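Local coordinates for putative thioesterase II (Thermobifida fusca, PDB 3BBJ), which probably hydrolyses acyl-CoA or related thioesters with a double-hotdog fold, at residues L163-T168 against V206-D211; D154-S159 against E173-V178. All blocks are in the same frame, centred on the assembly; numbering follows the deposited sequence.

Interaction 1 (L163-T168 against V206-D211); sequences LARERT and VSLLVD
Arg165 reaches across to Ser207 with the outer edge of its guanidinium group, so that both terminal nitrogens face one carbonyl oxygen. NH1 lies 3.2 Å from Ser207 O and NH2 lies 3.1 Å from that same Ser207 O, the acceptor sitting near the guanidinium plane. Neither bond is straight: the N-H...O angles are 132° and 134°, and both count as weak, because a single oxygen placed between two roughly parallel N-H bonds must bend both of them. The arginine chain bends at chi2 (-69°) and again at chi3, which turns NE back over its own segment, where NE makes a further weak bond of 3.3 Å to Leu163 O. That oxygen belongs to the last turn of helix 157-163, where Arg165, with positive phi, completes a Schellman motif. Beside the polar bridge the leucines meet obliquely through single methyls, Leu163 CD2 lying 4.2 Å from Leu208 CD2. The same Leu208 methyl approaches Arg165 NH2, placing the guanidinium beside an apolar border. Ser207 turns its OG to Pro204 O within its own loop, and its main-chain carbonyl receives the arginine. The contact thus joins the C-terminal end of a helix to a 3-10 turn in the C-terminal hotdog half. Its chemistry implies a loosely directed link: an exposed arginine makes two weak, bent bonds to a main-chain carbonyl, beside a small leucine contact whose Leu208 side is buried.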
# COMPACT_ATOMS: atom_id res chain seq x y z
N LEU A 163 -24.19 6.41 6.90
CA LEU A 163 -24.61 5.65 5.73
C LEU A 163 -26.08 5.89 5.40
O LEU A 163 -26.43 5.96 4.21
CB LEU A 163 -24.36 4.15 5.95
CG LEU A 163 -22.89 3.74 5.99
CD1 LEU A 163 -22.71 2.35 6.54
CD2 LEU A 163 -22.31 3.87 4.60
N ALA A 164 -26.92 6.01 6.43
CA ALA A 164 -28.35 6.28 6.26
C ALA A 164 -28.67 7.76 6.05
O ALA A 164 -29.84 8.12 6.00
CB ALA A 164 -29.14 5.74 7.46
N ARG A 165 -27.65 8.61 5.95
CA ARG A 165 -27.82 10.05 5.68
C ARG A 165 -28.63 10.83 6.74
O ARG A 165 -29.03 11.97 6.48
CB ARG A 165 -28.45 10.26 4.30
CG ARG A 165 -27.86 9.42 3.19
CD ARG A 165 -26.43 9.82 2.82
NE ARG A 165 -25.63 8.64 2.47
CZ ARG A 165 -24.34 8.65 2.14
NH1 ARG A 165 -23.66 9.80 2.10
NH2 ARG A 165 -23.72 7.50 1.86
N GLU A 166 -28.83 10.25 7.93
CA GLU A 166 -29.61 10.89 9.01
C GLU A 166 -28.73 11.74 9.96
O GLU A 166 -29.10 11.98 11.12
CB GLU A 166 -30.41 9.83 9.80
CG GLU A 166 -29.54 8.91 10.66
CD GLU A 166 -30.27 7.71 11.26
OE1 GLU A 166 -31.28 7.22 10.69
OE2 GLU A 166 -29.80 7.24 12.32
N ARG A 167 -27.57 12.19 9.45
CA ARG A 167 -26.61 13.00 10.22
C ARG A 167 -25.59 13.64 9.29
O ARG A 167 -25.36 13.15 8.18
CB ARG A 167 -25.88 12.14 11.26
N THR A 168 -24.98 14.74 9.74
CA THR A 168 -23.95 15.46 8.96
C THR A 168 -22.62 14.69 8.84
O THR A 168 -22.12 14.16 9.84
CB THR A 168 -23.66 16.86 9.58
N VAL A 206 -15.98 6.30 -0.20
CA VAL A 206 -16.29 7.42 -1.06
C VAL A 206 -17.78 7.76 -1.07
O VAL A 206 -18.14 8.90 -1.36
CB VAL A 206 -15.80 7.17 -2.52
CG1 VAL A 206 -16.56 5.99 -3.20
CG2 VAL A 206 -15.92 8.43 -3.32
N SER A 207 -18.62 6.79 -0.76
CA SER A 207 -20.05 6.99 -0.75
C SER A 207 -20.43 8.08 0.24
O SER A 207 -21.45 8.72 0.06
CB SER A 207 -20.76 5.68 -0.43
OG SER A 207 -20.44 5.23 0.87
N LEU A 208 -19.62 8.28 1.28
CA LEU A 208 -19.86 9.31 2.29
C LEU A 208 -19.51 10.73 1.87
O LEU A 208 -19.80 11.66 2.60
CB LEU A 208 -19.04 9.01 3.54
CG LEU A 208 -19.40 7.74 4.30
CD1 LEU A 208 -18.46 7.61 5.47
CD2 LEU A 208 -20.86 7.78 4.74
N LEU A 209 -18.90 10.89 0.69
CA LEU A 209 -18.29 12.16 0.26
C LEU A 209 -18.76 12.72 -1.10
O LEU A 209 -19.00 13.91 -1.22
CB LEU A 209 -16.77 11.98 0.20
CG LEU A 209 -16.13 11.39 1.47
CD1 LEU A 209 -14.75 10.83 1.19
CD2 LEU A 209 -16.10 12.43 2.59
N VAL A 210 -18.79 11.88 -2.13
CA VAL A 210 -19.34 12.27 -3.44
C VAL A 210 -20.46 11.28 -3.75
O VAL A 210 -20.66 10.31 -3.01
CB VAL A 210 -18.26 12.36 -4.57
CG1 VAL A 210 -17.12 13.28 -4.13
CG2 VAL A 210 -17.71 10.98 -4.95
N ASP A 211 -21.20 11.51 -4.83
CA ASP A 211 -22.39 10.70 -5.10
C ASP A 211 -22.13 9.47 -5.99
O ASP A 211 -22.80 9.25 -7.00
CB ASP A 211 -23.57 11.57 -5.58
CG ASP A 211 -23.33 12.21 -6.94
OD1 ASP A 211 -22.19 12.13 -7.46
OD2 ASP A 211 -24.30 12.78 -7.49

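Interaction 2 (D154-S159 against E173-V178); sequences DFSPDS and ELCGYV
Ser159 carries its OG beside the backbone N (chi1 -61°), while Ser156 holds its own between N and the carbonyl carbon (chi1 60°), and these two rotations bring both hydroxyls together next to Cys175. The setting is an antiparallel strand pair of the C-terminal hotdog domain, where strand 151-155 gives way to helix 157-163. Asp154 and Tyr177 form a hydrogen-bonded pair: Asp154 N donates to Tyr177 O at 2.8 Å, in the carbonyl plane, and Tyr177 N returns a bond to Asp154 O. Their side chains cross at about a right angle and find polar partners beyond the pair: Asp154 binds Arg134 and Gln129, Tyr177 OH binds Pro127 O. Phe155 and Gly176 are the next, non-hydrogen-bonded pair. Gly176 adopts backbone angles suited to glycine and brings its CA to 3.2 Å from Asp154 O in a CA-H...O contact. Ser156 N then donates almost straight, at 170°, to Cys175 O. Past this point the helix takes over from the strand. Ser156 is its N-cap, its OG accepting from Ser159 N, and Ser159 OG donates to Ser156 OG at 2.7 Å. Cys175 SG lies alongside Ser156, 3.5 Å from Ser156 OG. The Ser159 hydroxyl also accepts: Cys175 N donates to Ser159 OG at 3.0 Å.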
# COMPACT_ATOMS: atom_id res chain seq x y z
N ASP A 154 -21.63 -4.92 11.29
CA ASP A 154 -22.27 -4.14 12.33
C ASP A 154 -21.59 -2.80 12.35
O ASP A 154 -20.36 -2.75 12.43
CB ASP A 154 -22.05 -4.80 13.68
CG ASP A 154 -22.65 -6.20 13.76
OD1 ASP A 154 -23.90 -6.30 13.75
OD2 ASP A 154 -21.87 -7.17 13.84
N PHE A 155 -22.37 -1.73 12.28
CA PHE A 155 -21.84 -0.38 12.28
C PHE A 155 -22.07 0.30 13.62
O PHE A 155 -23.09 0.09 14.24
CB PHE A 155 -22.54 0.44 11.20
CG PHE A 155 -22.47 -0.15 9.83
CD1 PHE A 155 -21.35 0.04 9.04
CD2 PHE A 155 -23.54 -0.88 9.32
CE1 PHE A 155 -21.28 -0.48 7.75
CE2 PHE A 155 -23.48 -1.41 8.04
CZ PHE A 155 -22.35 -1.21 7.25
N SER A 156 -21.13 1.14 14.05
CA SER A 156 -21.38 1.98 15.20
C SER A 156 -22.61 2.83 14.85
O SER A 156 -22.93 3.00 13.67
CB SER A 156 -20.19 2.90 15.48
OG SER A 156 -19.95 3.74 14.36
N PRO A 157 -23.31 3.37 15.87
CA PRO A 157 -24.43 4.27 15.61
C PRO A 157 -24.08 5.46 14.70
O PRO A 157 -24.84 5.79 13.79
CB PRO A 157 -24.82 4.76 17.01
CG PRO A 157 -24.43 3.66 17.90
CD PRO A 157 -23.15 3.13 17.32
N ASP A 158 -22.94 6.08 14.93
CA ASP A 158 -22.53 7.19 14.09
C ASP A 158 -22.28 6.75 12.65
O ASP A 158 -22.55 7.51 11.71
CB ASP A 158 -21.28 7.87 14.65
CG ASP A 158 -21.57 8.71 15.86
OD1 ASP A 158 -22.76 8.98 16.12
OD2 ASP A 158 -20.60 9.11 16.55
N SER A 159 -21.74 5.55 12.47
CA SER A 159 -21.47 5.04 11.13
C SER A 159 -22.78 4.74 10.39
O SER A 159 -22.93 5.06 9.20
CB SER A 159 -20.59 3.80 11.19
OG SER A 159 -19.36 4.14 11.79
N GLU A 173 -15.61 8.53 8.01
CA GLU A 173 -15.12 7.50 8.90
C GLU A 173 -16.20 6.45 9.17
O GLU A 173 -17.33 6.79 9.52
CB GLU A 173 -14.65 8.14 10.20
CG GLU A 173 -14.15 7.14 11.27
CD GLU A 173 -13.51 7.81 12.49
OE1 GLU A 173 -12.59 8.65 12.29
OE2 GLU A 173 -13.89 7.45 13.64
N LEU A 174 -15.87 5.18 9.01
CA LEU A 174 -16.80 4.12 9.38
C LEU A 174 -16.09 3.20 10.34
O LEU A 174 -14.89 3.02 10.27
CB LEU A 174 -17.29 3.33 8.15
CG LEU A 174 -18.13 4.12 7.14
CD1 LEU A 174 -18.20 3.39 5.79
CD2 LEU A 174 -19.52 4.39 7.68
N CYS A 175 -16.85 2.64 11.28
CA CYS A 175 -16.30 1.63 12.17
C CYS A 175 -17.37 0.70 12.70
O CYS A 175 -18.58 0.93 12.57
CB CYS A 175 -15.52 2.26 13.32
SG CYS A 175 -16.53 3.21 14.41
N GLY A 176 -16.92 -0.39 13.28
CA GLY A 176 -17.82 -1.40 13.75
C GLY A 176 -17.14 -2.74 13.69
O GLY A 176 -15.93 -2.83 13.88
N TYR A 177 -17.93 -3.77 13.44
CA TYR A 177 -17.45 -5.14 13.41
C TYR A 177 -17.85 -5.83 12.11
O TYR A 177 -18.91 -5.55 11.55
CB TYR A 177 -18.00 -5.89 14.63
CG TYR A 177 -17.62 -5.21 15.92
CD1 TYR A 177 -18.30 -4.07 16.34
CD2 TYR A 177 -16.55 -5.66 16.69
CE1 TYR A 177 -17.95 -3.41 17.49
CE2 TYR A 177 -16.18 -5.00 17.86
CZ TYR A 177 -16.89 -3.87 18.26
OH TYR A 177 -16.55 -3.20 19.41
N VAL A 178 -16.98 -6.71 11.63
CA VAL A 178 -17.22 -7.46 10.41
C VAL A 178 -16.79 -8.89 10.57
O VAL A 178 -15.83 -9.19 11.29
CB VAL A 178 -16.46 -6.87 9.22
CG1 VAL A 178 -14.89 -6.83 9.49
CG2 VAL A 178 -16.82 -7.62 7.95

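The two interactions illustrate how one short helix can be tied to its surroundings at both ends. Interaction 2 fixes the start of helix 157-163 against strand 173-180; interaction 1 holds its far end against the loop 206-211. Their centres are about 13 Å apart, and their segments alternate along the chain. Apolar side chains join them directly: Leu163 CD1 packs 3.4 Å from Phe155 CE1, Leu163 CG lies 3.8 Å from Leu174 CD2, and Leu208 CD1 is 3.9 Å from Leu174 CG. Both contacts belong to the C-terminal hotdog half, and Leu174, touching both leucines of interaction 1 from its place in interaction 2, makes them parts of one leucine cluster.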